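Local coordinates for protein transketolase (Campylobacter jejuni, PDB 3L84) that is a transketolase, a two-chain enzyme of the thiamine diphosphate-binding superfamily whose subunits each combine three alpha/beta domains, at residues W55-R60 against D140-K145; V120-G125 against M394-N399. All coordinates share one frame; numbering follows the deposited sequence. Where two conformers were deposited one is given.

Contact 1 (W55-R60 against D140-K145); sequences WLNRDR and DLIDHK
N57 and D143 pair through two nearly straight hydrogen bonds where two loops meet just ahead of strands 60-63 and 146-151, parallel neighbours in the alpha/beta sheet of the thiamine diphosphate binding domain. N57 OD1 accepts from D143 N at 2.9 Å, and N57 ND2 donates to D143 OD1 at 2.8 Å, so both ends of the amide are engaged. With CG anti to its own backbone nitrogen (chi1 -164°), N57 extends across to the other loop. The two side chains cross at about a right angle: D143 OD1 lies close to the amide plane, yet is itself met from above its carboxylate.

Two more hydrogen bonds draw the two loops together on the way into the strands. K145 N reaches D59 OD1 at 2.8 Å, while D59 OD2 is taken by K47 N; R60 N donates to K145 O at 3.0 Å. That carbonyl has a second donor, H144 ND1, which shows that ND1 carries a hydrogen. H144 NE2 is hydrogen-bonded to Y404 OH, so both ring nitrogens are tethered.

Stacking is the second component. The R60 guanidinium stacks on one face of the H144 imidazole, its plane tilted by 27° and its centre 4.6 Å from the ring's, with NH1 offset toward the rim. Its rotation is fixed by NH1 and NH2 converging on L56 O from one face of that carbonyl, and by NH1 binding R58 O on an in-plane lone pair. R58 O sits over the same imidazole face, whereas N57 OD1 approaches the ring edge, 3.3 Å from H144 CD2.

Apolar contact is slight by comparison: L56 and I142 both also touch helix 118-137 and Y404, and they meet through L56 CD2 and I142 CD1 at 4.2 Å.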
loop_
_atom_site.group_PDB
_atom_site.type_symbol
_atom_site.label_atom_id
_atom_site.label_comp_id
_atom_site.label_asym_id
_atom_site.label_seq_id
_atom_site.Cartn_x
_atom_site.Cartn_y
_atom_site.Cartn_z
ATOM N N TRP A 55 -24.678 -21.521 1.915
ATOM C CA TRP A 55 -25.583 -21.675 0.779
ATOM C C TRP A 55 -25.069 -20.811 -0.368
ATOM O O TRP A 55 -24.968 -19.597 -0.248
ATOM C CB TRP A 55 -26.994 -21.267 1.177
ATOM C CG TRP A 55 -27.963 -21.215 0.021
ATOM C CD1 TRP A 55 -27.963 -21.988 -1.131
ATOM C CD2 TRP A 55 -29.045 -20.283 -0.113
ATOM N NE1 TRP A 55 -28.993 -21.572 -1.934
ATOM C CE2 TRP A 55 -29.655 -20.527 -1.350
ATOM C CE3 TRP A 55 -29.543 -19.270 0.706
ATOM C CZ2 TRP A 55 -30.755 -19.799 -1.807
ATOM C CZ3 TRP A 55 -30.628 -18.538 0.267
ATOM C CH2 TRP A 55 -31.232 -18.818 -0.998
ATOM N N LEU A 56 -24.752 -21.449 -1.485
ATOM C CA LEU A 56 -23.998 -20.764 -2.547
ATOM C C LEU A 56 -24.729 -19.571 -3.148
ATOM O O LEU A 56 -24.080 -18.634 -3.596
ATOM C CB LEU A 56 -23.665 -21.760 -3.657
ATOM C CG LEU A 56 -22.682 -21.291 -4.704
ATOM C CD1 LEU A 56 -21.288 -21.045 -4.122
ATOM C CD2 LEU A 56 -22.587 -22.362 -5.790
ATOM N N ASN A 57 -26.057 -19.622 -3.207
ATOM C CA ASN A 57 -26.843 -18.578 -3.852
ATOM C C ASN A 57 -27.462 -17.594 -2.859
ATOM O O ASN A 57 -28.392 -16.887 -3.216
ATOM C CB ASN A 57 -27.901 -19.156 -4.810
ATOM C CG ASN A 57 -28.453 -18.110 -5.778
ATOM O OD1 ASN A 57 -27.720 -17.313 -6.322
ATOM N ND2 ASN A 57 -29.778 -18.109 -5.986
ATOM N N ARG A 58 -26.956 -17.560 -1.645
ATOM C CA ARG A 58 -27.359 -16.536 -0.687
ATOM C C ARG A 58 -26.970 -15.136 -1.159
ATOM O O ARG A 58 -25.958 -14.951 -1.839
ATOM C CB ARG A 58 -26.714 -16.784 0.671
ATOM C CG ARG A 58 -25.230 -16.556 0.706
ATOM C CD ARG A 58 -24.609 -17.099 1.962
ATOM N NE ARG A 58 -23.184 -16.773 2.072
ATOM C CZ ARG A 58 -22.243 -17.554 1.576
ATOM N NH1 ARG A 58 -22.525 -18.635 0.879
ATOM N NH2 ARG A 58 -20.968 -17.266 1.752
ATOM N N ASP A 59 -27.740 -14.127 -0.779
ATOM C CA ASP A 59 -27.232 -12.767 -0.880
ATOM C C ASP A 59 -25.996 -12.623 0.016
ATOM O O ASP A 59 -25.938 -13.208 1.097
ATOM C CB ASP A 59 -28.258 -11.751 -0.421
ATOM C CG ASP A 59 -29.443 -11.623 -1.336
ATOM O OD1 ASP A 59 -29.408 -12.030 -2.529
ATOM O OD2 ASP A 59 -30.492 -11.110 -0.869
ATOM N N ARG A 60 -25.029 -11.843 -0.433
ATOM C CA ARG A 60 -23.796 -11.594 0.320
ATOM C C ARG A 60 -23.906 -10.184 0.926
ATOM O O ARG A 60 -24.014 -9.209 0.196
ATOM C CB ARG A 60 -22.523 -11.701 -0.549
ATOM C CG ARG A 60 -22.325 -12.961 -1.434
ATOM C CD ARG A 60 -22.259 -14.178 -0.600
ATOM N NE ARG A 60 -21.623 -15.350 -1.244
ATOM C CZ ARG A 60 -22.225 -16.215 -2.068
ATOM N NH1 ARG A 60 -23.477 -16.022 -2.459
ATOM N NH2 ARG A 60 -21.599 -17.319 -2.488
ATOM N N ASP A 140 -30.286 -19.727 -13.753
ATOM C CA ASP A 140 -31.237 -20.497 -12.949
ATOM C C ASP A 140 -30.669 -20.779 -11.556
ATOM O O ASP A 140 -31.406 -20.920 -10.581
ATOM C CB ASP A 140 -31.573 -21.848 -13.603
ATOM C CG ASP A 140 -32.433 -21.721 -14.848
ATOM O OD1 ASP A 140 -33.153 -20.706 -14.996
ATOM O OD2 ASP A 140 -32.400 -22.670 -15.667
ATOM N N LEU A 141 -29.347 -20.888 -11.453
ATOM C CA LEU A 141 -28.705 -21.274 -10.200
ATOM C C LEU A 141 -28.026 -20.110 -9.465
ATOM O O LEU A 141 -27.811 -20.169 -8.250
ATOM C CB LEU A 141 -27.669 -22.366 -10.442
ATOM C CG LEU A 141 -28.221 -23.716 -10.881
ATOM C CD1 LEU A 141 -27.097 -24.760 -10.996
ATOM C CD2 LEU A 141 -29.354 -24.189 -9.953
ATOM N N ILE A 142 -27.605 -19.069 -10.180
ATOM C CA ILE A 142 -26.928 -17.939 -9.545
ATOM C C ILE A 142 -27.642 -16.660 -9.906
ATOM O O ILE A 142 -27.680 -16.265 -11.071
ATOM C CB ILE A 142 -25.450 -17.843 -9.928
ATOM C CG1 ILE A 142 -24.706 -19.118 -9.511
ATOM C CG2 ILE A 142 -24.807 -16.597 -9.284
ATOM C CD1 ILE A 142 -24.484 -19.320 -8.007
ATOM N N ASP A 143 -28.270 -16.049 -8.914
ATOM C CA ASP A 143 -29.112 -14.852 -9.155
ATOM C C ASP A 143 -29.192 -13.864 -7.980
ATOM O O ASP A 143 -30.028 -12.973 -7.965
ATOM C CB ASP A 143 -30.483 -15.236 -9.658
ATOM C CG ASP A 143 -31.311 -15.899 -8.614
ATOM O OD1 ASP A 143 -30.866 -15.985 -7.442
ATOM O OD2 ASP A 143 -32.443 -16.351 -8.952
ATOM N N HIS A 144 -28.278 -13.958 -7.057
ATOM C CA HIS A 144 -28.398 -13.272 -5.773
ATOM C C HIS A 144 -27.806 -11.853 -5.880
ATOM O O HIS A 144 -27.216 -11.452 -6.895
ATOM C CB HIS A 144 -27.658 -14.092 -4.717
ATOM C CG HIS A 144 -26.192 -14.174 -4.948
ATOM N ND1 HIS A 144 -25.308 -13.184 -4.556
ATOM C CD2 HIS A 144 -25.443 -15.103 -5.594
ATOM C CE1 HIS A 144 -24.082 -13.541 -4.895
ATOM N NE2 HIS A 144 -24.132 -14.698 -5.537
ATOM N N LYS A 145 -28.012 -11.089 -4.822
ATOM C CA LYS A 145 -27.460 -9.736 -4.698
ATOM C C LYS A 145 -26.234 -9.717 -3.812
ATOM O O LYS A 145 -25.950 -10.672 -3.075
ATOM C CB LYS A 145 -28.529 -8.802 -4.136
ATOM C CG LYS A 145 -29.757 -8.672 -5.014
ATOM C CD LYS A 145 -29.497 -7.973 -6.343
ATOM C CE LYS A 145 -30.763 -7.864 -7.208
ATOM N NZ LYS A 145 -30.423 -7.266 -8.513
#

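Contact 2 (V120-G125 against M394-N399)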
loop_
_atom_site.group_PDB
_atom_site.type_symbol
_atom_site.label_atom_id
_atom_site.label_comp_id
_atom_site.label_asym_id
_atom_site.label_seq_id
_atom_site.Cartn_x
_atom_site.Cartn_y
_atom_site.Cartn_z
ATOM N N VAL A 120 -15.670 -2.380 0.418
ATOM C CA VAL A 120 -16.276 -1.952 -0.826
ATOM C C VAL A 120 -15.679 -2.743 -1.998
ATOM O O VAL A 120 -16.426 -3.263 -2.844
ATOM C CB VAL A 120 -16.099 -0.430 -1.066
ATOM C CG1 VAL A 120 -16.629 -0.020 -2.468
ATOM C CG2 VAL A 120 -16.836 0.370 0.045
ATOM N N ALA A 121 -14.339 -2.859 -2.039
ATOM C CA ALA A 121 -13.691 -3.631 -3.084
ATOM C C ALA A 121 -14.049 -5.109 -2.953
ATOM O O ALA A 121 -14.208 -5.802 -3.954
ATOM C CB ALA A 121 -12.162 -3.410 -3.049
ATOM N N ASN A 122 -14.128 -5.638 -1.728
ATOM C CA ASN A 122 -14.536 -7.039 -1.540
ATOM C C ASN A 122 -15.946 -7.254 -2.105
ATOM O O ASN A 122 -16.211 -8.271 -2.760
ATOM C CB ASN A 122 -14.606 -7.407 -0.073
ATOM C CG ASN A 122 -13.275 -7.315 0.659
ATOM O OD1 ASN A 122 -12.177 -7.599 0.096
ATOM N ND2 ASN A 122 -13.368 -6.956 1.908
ATOM N N ALA A 123 -16.839 -6.298 -1.864
ATOM C CA ALA A 123 -18.194 -6.462 -2.343
ATOM C C ALA A 123 -18.254 -6.453 -3.872
ATOM O O ALA A 123 -18.985 -7.237 -4.482
ATOM C CB ALA A 123 -19.087 -5.385 -1.763
ATOM N N VAL A 124 -17.481 -5.565 -4.502
ATOM C CA VAL A 124 -17.337 -5.609 -5.960
ATOM C C VAL A 124 -16.827 -6.970 -6.383
ATOM O O VAL A 124 -17.294 -7.551 -7.371
ATOM C CB VAL A 124 -16.435 -4.475 -6.454
ATOM C CG1 VAL A 124 -16.021 -4.695 -7.935
ATOM C CG2 VAL A 124 -17.123 -3.118 -6.261
ATOM N N GLY A 125 -15.857 -7.520 -5.629
ATOM C CA GLY A 125 -15.366 -8.831 -5.954
ATOM C C GLY A 125 -16.409 -9.951 -5.827
ATOM O O GLY A 125 -16.467 -10.836 -6.672
HETATM N N MSE A 394 -7.502 -5.100 -7.056
HETATM C CA MSE A 394 -7.352 -6.476 -7.548
HETATM C C MSE A 394 -7.254 -7.468 -6.407
HETATM O O MSE A 394 -7.955 -8.505 -6.362
HETATM C CB MSE A 394 -6.101 -6.599 -8.432
HETATM C CG MSE A 394 -5.729 -8.023 -8.763
HETATM SE SE MSE A 394 -4.184 -8.150 -9.936
HETATM C CE MSE A 394 -2.821 -7.508 -8.671
ATOM N N ALA A 395 -6.359 -7.187 -5.471
ATOM C CA ALA A 395 -6.192 -8.132 -4.357
ATOM C C ALA A 395 -7.449 -8.234 -3.485
ATOM O O ALA A 395 -7.803 -9.331 -3.056
ATOM C CB ALA A 395 -4.964 -7.727 -3.520
ATOM N N ALA A 396 -8.116 -7.136 -3.183
ATOM C CA ALA A 396 -9.336 -7.153 -2.376
ATOM C C ALA A 396 -10.468 -7.868 -3.117
ATOM O O ALA A 396 -11.275 -8.597 -2.518
ATOM C CB ALA A 396 -9.734 -5.724 -1.950
ATOM N N ILE A 397 -10.553 -7.680 -4.417
ATOM C CA ILE A 397 -11.554 -8.401 -5.245
ATOM C C ILE A 397 -11.281 -9.893 -5.215
ATOM O O ILE A 397 -12.195 -10.701 -5.011
ATOM C CB ILE A 397 -11.526 -7.873 -6.709
ATOM C CG1 ILE A 397 -12.250 -6.538 -6.791
ATOM C CG2 ILE A 397 -12.091 -8.899 -7.722
ATOM C CD1 ILE A 397 -11.979 -5.687 -8.021
ATOM N N ASN A 398 -10.014 -10.276 -5.370
ATOM C CA ASN A 398 -9.679 -11.691 -5.358
ATOM C C ASN A 398 -9.804 -12.312 -3.975
ATOM O O ASN A 398 -10.108 -13.504 -3.868
ATOM C CB ASN A 398 -8.300 -11.905 -5.966
ATOM C CG ASN A 398 -8.314 -12.008 -7.475
ATOM O OD1 ASN A 398 -7.205 -11.904 -8.115
ATOM N ND2 ASN A 398 -9.433 -12.252 -8.049
ATOM N N ASN A 399 -9.677 -11.522 -2.900
ATOM C CA ASN A 399 -10.016 -12.036 -1.565
ATOM C C ASN A 399 -11.470 -12.496 -1.533
ATOM O O ASN A 399 -11.792 -13.528 -0.945
ATOM C CB ASN A 399 -9.779 -10.982 -0.492
ATOM C CG ASN A 399 -8.341 -10.742 -0.165
ATOM O OD1 ASN A 399 -7.456 -11.512 -0.514
ATOM N ND2 ASN A 399 -8.093 -9.633 0.545
#
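I397 lies over the backbone of A121 and G125 and reaches V124, in a close helix-helix packing that joins helix 118-137, in the thiamine diphosphate binding domain, to helix 391-404, in the pyrimidine binding domain. The axes of the two short segments approach to 7.0 Å and cross at -56°, and small residues permit this closeness: the nearest alpha carbons, those of G125 and I397, are 3.9 Å apart, with no side chain on G125 between them.

The branches of I397 divide the work. CG2, anti to the backbone nitrogen, rests 3.7 Å from G125 CA. CG1 is anti to the carbonyl carbon (chi1 -77°) and passes 3.5 Å from A121 O, a carbonyl already bonded within its own helix to G125 N at 2.9 Å. Beyond it CD1 extends to V124 CG1 at 4.2 Å, where the two side chains cross at a slant. L166 of helix 158-169 also touches I397, extending the apolar surroundings.

N399 makes only a marginal contact here, its buried amide bonded elsewhere: OD1 to H435 ND1 and ND2 to A424 O. A121 and A396 both point their beta carbons at the facing helix, and helix 158-169 borders both through A163 and I159. Their methyl groups meet directly, A121 CB to A396 CB at 3.5 Å.

How the contacts relate
Contacts 1 and 2 are 18 Å apart between centres and do not touch, their nearest atoms being about 7 Å from each other, but the same two helices serve both. Helix 118-137 supplies V120-G125 near its start to contact 2, then presents A130, A133, Q134 and L137 to contact 1. Helix 391-404 likewise runs from M394-N399 to Y404, whose hydroxyl and carbonyl bond H144 and R60. Contact 1 thus joins two loops of one domain and is also bonded by Y404 of the pyrimidine binding domain, whereas contact 2 packs the two domains helix on helix. Along the chain the segments alternate, and no other subunit touches either contact.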